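Local coordinates for protein S-adenosylmethionine:tRNA ribosyltransferase-isomerase (Thermus thermophilus, PDB 1WDI) that probably transfers and isomerises the ribose of S-adenosylmethionine onto the 7-aminomethyl group of a 7-deazaguanine in tRNA, giving epoxyqueuosine, at residues 59-64 and 207-212; 253-258 and 292-297. All coordinates share one frame; numbering follows the deposited sequence.

Contact 1 of 2, residues 59-64 and 207-212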
# COMPACT_ATOMS: atom_id res chain seq x y z
N VAL A 59 -8.15 -3.08 -9.53
CA VAL A 59 -6.69 -2.95 -9.46
C VAL A 59 -6.20 -2.97 -8.01
O VAL A 59 -6.63 -2.17 -7.18
CB VAL A 59 -6.23 -1.63 -10.15
CG1 VAL A 59 -4.71 -1.56 -10.18
CG2 VAL A 59 -6.78 -1.56 -11.56
N PHE A 60 -5.29 -3.91 -7.73
CA PHE A 60 -4.69 -4.08 -6.41
C PHE A 60 -3.22 -3.74 -6.46
O PHE A 60 -2.64 -3.54 -7.52
CB PHE A 60 -4.74 -5.55 -5.94
CG PHE A 60 -6.11 -6.17 -5.95
CD1 PHE A 60 -6.70 -6.56 -7.15
CD2 PHE A 60 -6.77 -6.42 -4.76
CE1 PHE A 60 -7.94 -7.20 -7.15
CE2 PHE A 60 -8.02 -7.06 -4.75
CZ PHE A 60 -8.60 -7.45 -5.95
N ASN A 61 -2.60 -3.72 -5.28
CA ASN A 61 -1.17 -3.48 -5.21
C ASN A 61 -0.57 -4.69 -4.50
O ASN A 61 -1.12 -5.19 -3.52
CB ASN A 61 -0.87 -2.19 -4.43
CG ASN A 61 -0.59 -2.44 -2.97
OD1 ASN A 61 0.47 -2.96 -2.61
ND2 ASN A 61 -1.53 -2.08 -2.11
N GLU A 62 0.54 -5.19 -5.03
CA GLU A 62 1.23 -6.30 -4.40
C GLU A 62 2.64 -5.80 -4.15
O GLU A 62 3.35 -5.44 -5.09
CB GLU A 62 1.25 -7.54 -5.30
CG GLU A 62 1.68 -7.30 -6.74
CD GLU A 62 1.84 -8.60 -7.51
OE1 GLU A 62 1.00 -9.51 -7.36
OE2 GLU A 62 2.81 -8.71 -8.29
N SER A 63 3.02 -5.75 -2.88
CA SER A 63 4.34 -5.26 -2.51
C SER A 63 5.46 -6.17 -3.01
O SER A 63 5.37 -7.39 -2.91
CB SER A 63 4.44 -5.12 -0.99
OG SER A 63 3.59 -4.09 -0.52
N LYS A 64 6.50 -5.55 -3.55
CA LYS A 64 7.66 -6.29 -4.04
C LYS A 64 8.87 -5.74 -3.30
O LYS A 64 9.14 -4.53 -3.32
CB LYS A 64 7.84 -6.08 -5.54
CG LYS A 64 9.06 -6.77 -6.13
CD LYS A 64 9.21 -6.44 -7.61
CE LYS A 64 10.43 -7.10 -8.21
NZ LYS A 64 10.57 -6.78 -9.66
N LEU A 207 -0.66 -3.95 -9.66
CA LEU A 207 0.50 -3.11 -9.93
C LEU A 207 1.45 -3.38 -8.76
O LEU A 207 1.07 -4.01 -7.78
CB LEU A 207 0.12 -1.62 -10.02
CG LEU A 207 -0.70 -0.95 -8.92
CD1 LEU A 207 0.15 -0.68 -7.69
CD2 LEU A 207 -1.25 0.36 -9.47
N THR A 208 2.68 -2.89 -8.87
CA THR A 208 3.67 -3.15 -7.83
C THR A 208 4.13 -1.95 -7.00
O THR A 208 4.48 -0.91 -7.54
CB THR A 208 4.94 -3.77 -8.46
OG1 THR A 208 4.58 -4.89 -9.28
CG2 THR A 208 5.89 -4.23 -7.38
N LEU A 209 4.12 -2.12 -5.68
CA LEU A 209 4.60 -1.09 -4.78
C LEU A 209 5.99 -1.57 -4.36
O LEU A 209 6.13 -2.68 -3.84
CB LEU A 209 3.71 -0.98 -3.54
CG LEU A 209 4.28 -0.07 -2.44
CD1 LEU A 209 4.38 1.36 -2.96
CD2 LEU A 209 3.41 -0.12 -1.20
N HIS A 210 7.02 -0.77 -4.60
CA HIS A 210 8.37 -1.18 -4.22
C HIS A 210 8.62 -0.88 -2.74
O HIS A 210 8.38 0.24 -2.29
CB HIS A 210 9.43 -0.44 -5.06
CG HIS A 210 9.40 -0.79 -6.51
ND1 HIS A 210 9.28 -2.08 -6.97
CD2 HIS A 210 9.49 -0.00 -7.61
CE1 HIS A 210 9.32 -2.08 -8.29
NE2 HIS A 210 9.44 -0.83 -8.71
N VAL A 211 9.08 -1.88 -2.00
CA VAL A 211 9.38 -1.72 -0.58
C VAL A 211 10.71 -2.40 -0.28
O VAL A 211 11.28 -3.07 -1.14
CB VAL A 211 8.30 -2.37 0.32
CG1 VAL A 211 6.92 -1.86 -0.05
CG2 VAL A 211 8.38 -3.89 0.22
N GLY A 212 11.20 -2.22 0.94
CA GLY A 212 12.45 -2.85 1.31
C GLY A 212 13.64 -1.90 1.34
O GLY A 212 13.54 -0.77 0.88
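Val-59 meets Leu-207 methyl to methyl, CG1 against CD2 at 4.0 Å, the two side chains crossing at about a right angle. Next, Phe-60 O takes the amide of Leu-207, while the Phe-60 ring leads away to stack on Phe-206. Leu-207 holds CG between its backbone N and carbonyl carbon (chi1 51°), which spreads its methyls along the other strand: CD1 lies 3.7 Å from Asn-61 CB. Asn-61 OD1 reaches Leu-209 CB at 3.9 Å, the two side chains running alongside each other off the same face. These are neighbouring parallel strands of the large mixed sheet, segments 59-64 and 207-211 crossing at -34°, and strand 231-235 flanks 207-211 on its far edge. Glu-62 both gives and receives: its N reaches Leu-207 O at 3.0 Å with the donor nearly along the C=O axis, whereas its O accepts only a weak bond from Leu-209 N, 3.5 Å long. Ser-63 OG sits 4.0 Å from both Leu-209 CD2 and Val-211 CG1. Lys-64 N bonds Leu-209 O at 2.9 Å, and Lys-64 O receives Val-211 N. Lys-64 CB is pressed tightly against Thr-208 CG2, at 3.3 Å, on the face shared with Glu-62 and His-210.

Contact 2 of 2, residues 253-258 and 292-297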
# COMPACT_ATOMS: atom_id res chain seq x y z
N VAL A 253 -12.77 1.51 -13.49
CA VAL A 253 -11.49 1.13 -12.93
C VAL A 253 -11.71 1.30 -11.43
O VAL A 253 -11.94 2.41 -10.94
CB VAL A 253 -10.36 2.06 -13.42
CG1 VAL A 253 -9.05 1.70 -12.72
CG2 VAL A 253 -10.20 1.91 -14.92
N VAL A 254 -11.68 0.18 -10.70
CA VAL A 254 -11.92 0.18 -9.26
C VAL A 254 -10.62 -0.03 -8.50
O VAL A 254 -9.98 -1.08 -8.61
CB VAL A 254 -12.93 -0.95 -8.89
CG1 VAL A 254 -13.31 -0.84 -7.42
CG2 VAL A 254 -14.17 -0.84 -9.78
N ALA A 255 -10.24 0.96 -7.71
CA ALA A 255 -9.01 0.89 -6.95
C ALA A 255 -9.21 0.19 -5.62
O ALA A 255 -10.17 0.45 -4.90
CB ALA A 255 -8.45 2.30 -6.71
N VAL A 256 -8.29 -0.71 -5.30
CA VAL A 256 -8.34 -1.41 -4.03
C VAL A 256 -7.21 -0.80 -3.21
O VAL A 256 -6.05 -1.20 -3.35
CB VAL A 256 -8.10 -2.92 -4.18
CG1 VAL A 256 -8.07 -3.57 -2.81
CG2 VAL A 256 -9.21 -3.53 -5.03
N GLY A 257 -7.55 0.18 -2.39
CA GLY A 257 -6.55 0.83 -1.57
C GLY A 257 -6.05 2.14 -2.16
O GLY A 257 -6.05 2.32 -3.37
N THR A 258 -5.63 3.04 -1.29
CA THR A 258 -5.13 4.35 -1.69
C THR A 258 -3.75 4.29 -2.35
O THR A 258 -3.36 5.21 -3.07
CB THR A 258 -5.07 5.29 -0.49
OG1 THR A 258 -4.30 4.68 0.55
CG2 THR A 258 -6.47 5.59 0.02
N LYS A 292 -8.38 11.18 -12.65
CA LYS A 292 -8.32 10.90 -14.08
C LYS A 292 -8.40 9.40 -14.40
O LYS A 292 -8.64 9.03 -15.55
CB LYS A 292 -7.01 11.47 -14.65
CG LYS A 292 -6.93 13.00 -14.63
CD LYS A 292 -7.97 13.58 -15.58
CE LYS A 292 -7.92 15.09 -15.63
NZ LYS A 292 -8.92 15.61 -16.62
N VAL A 293 -8.20 8.56 -13.40
CA VAL A 293 -8.24 7.11 -13.62
C VAL A 293 -9.22 6.35 -12.74
O VAL A 293 -10.02 5.57 -13.24
CB VAL A 293 -6.84 6.50 -13.40
CG1 VAL A 293 -6.86 5.00 -13.75
CG2 VAL A 293 -5.80 7.25 -14.24
N VAL A 294 -9.16 6.58 -11.44
CA VAL A 294 -10.01 5.89 -10.49
C VAL A 294 -11.49 6.26 -10.56
O VAL A 294 -11.85 7.43 -10.40
CB VAL A 294 -9.50 6.12 -9.04
CG1 VAL A 294 -10.35 5.34 -8.04
CG2 VAL A 294 -8.03 5.72 -8.95
N ASP A 295 -12.34 5.27 -10.80
CA ASP A 295 -13.79 5.48 -10.89
C ASP A 295 -14.52 5.06 -9.61
O ASP A 295 -15.65 5.49 -9.36
CB ASP A 295 -14.39 4.69 -12.06
CG ASP A 295 -13.85 5.12 -13.41
OD1 ASP A 295 -13.97 6.32 -13.74
OD2 ASP A 295 -13.30 4.26 -14.13
N ALA A 296 -13.89 4.21 -8.81
CA ALA A 296 -14.48 3.74 -7.57
C ALA A 296 -13.35 3.37 -6.64
O ALA A 296 -12.27 3.02 -7.11
CB ALA A 296 -15.39 2.52 -7.82
N LEU A 297 -13.59 3.44 -5.34
CA LEU A 297 -12.54 3.14 -4.37
C LEU A 297 -12.95 2.25 -3.22
O LEU A 297 -13.95 2.52 -2.54
CB LEU A 297 -11.99 4.46 -3.79
CG LEU A 297 -10.94 4.35 -2.67
CD1 LEU A 297 -9.69 3.66 -3.20
CD2 LEU A 297 -10.59 5.76 -2.16
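Asp-295 and Val-253 hold each other by two hydrogen bonds running in opposite directions. Val-253 N donates a hydrogen bond to Asp-295 OD2 at 2.9 Å, meeting the anti lone pair, the one turned away from the other carboxylate oxygen. In return Asp-295 N donates to Val-253 O, also at 2.9 Å, and in the carbonyl plane. With CG turned beside its own backbone N (chi1 -62°), the carboxylate swings to the same residue that the amide already holds. Ala-296 N also approaches Val-253 O, but this second bond to the same oxygen is weak: 3.4 Å, and bent to 137° at the hydrogen. With an alanine in place of Asp-295, the amide of Val-253 would probably be left without its carboxylate acceptor and the start of the strand less firmly fixed. Regular parallel pairing follows, strand 253-256 lying beside 296-300 in the large mixed sheet, and Ala-255 N donates to Ala-296 O at 3.0 Å from a position tilted 27° out of the carbonyl plane. Upstream of Asp-295, the backbone amides of Lys-292, Val-293 and Val-294 are all taken up by the carboxylate of Glu-265, in helix 258-266. Apolar groups fill in between these bonds. Val-253 CG1 lies 4.1 Å from Val-293 CG1, and on one face of the sheet Val-254 CG1 touches Ala-296 CB. On the other face Ala-255 CB meets Val-294 CG1 at 3.8 Å and lies close to Leu-297 CD1, under Val-261 of helix 258-266. At the strand's end Gly-257 takes the N-cap position of that helix, with backbone angles that call for glycine, and Thr-258 N bonds a citrate probably brought in by the crystallisation liquor.

In the fold
From the N terminus, after strands 28-32 and 40-44, the chain lays down strand 57-73, then runs through the separate three-stranded antiparallel sheet and helix 191-199 before strand 203-211 returns beside it; contact 1 closes this excursion of 142 residues. After strand 231-235 and helix 237-248 comes strand 253-256, and contact 2 closes a shorter loop of 33 residues holding helix 258-266 and strand 277-281. The contacts neither nest nor cross: they follow in series, their centres about 15 Å apart. Yet they join directly, because 57-73 and 253-256 are adjacent, with probable hydrogen bonds between Val-59 and both Val-254 and Val-256. With that middle pairing, they tie parallel strands 203-211, 57-73, 253-256 and 296-300 into one sheet.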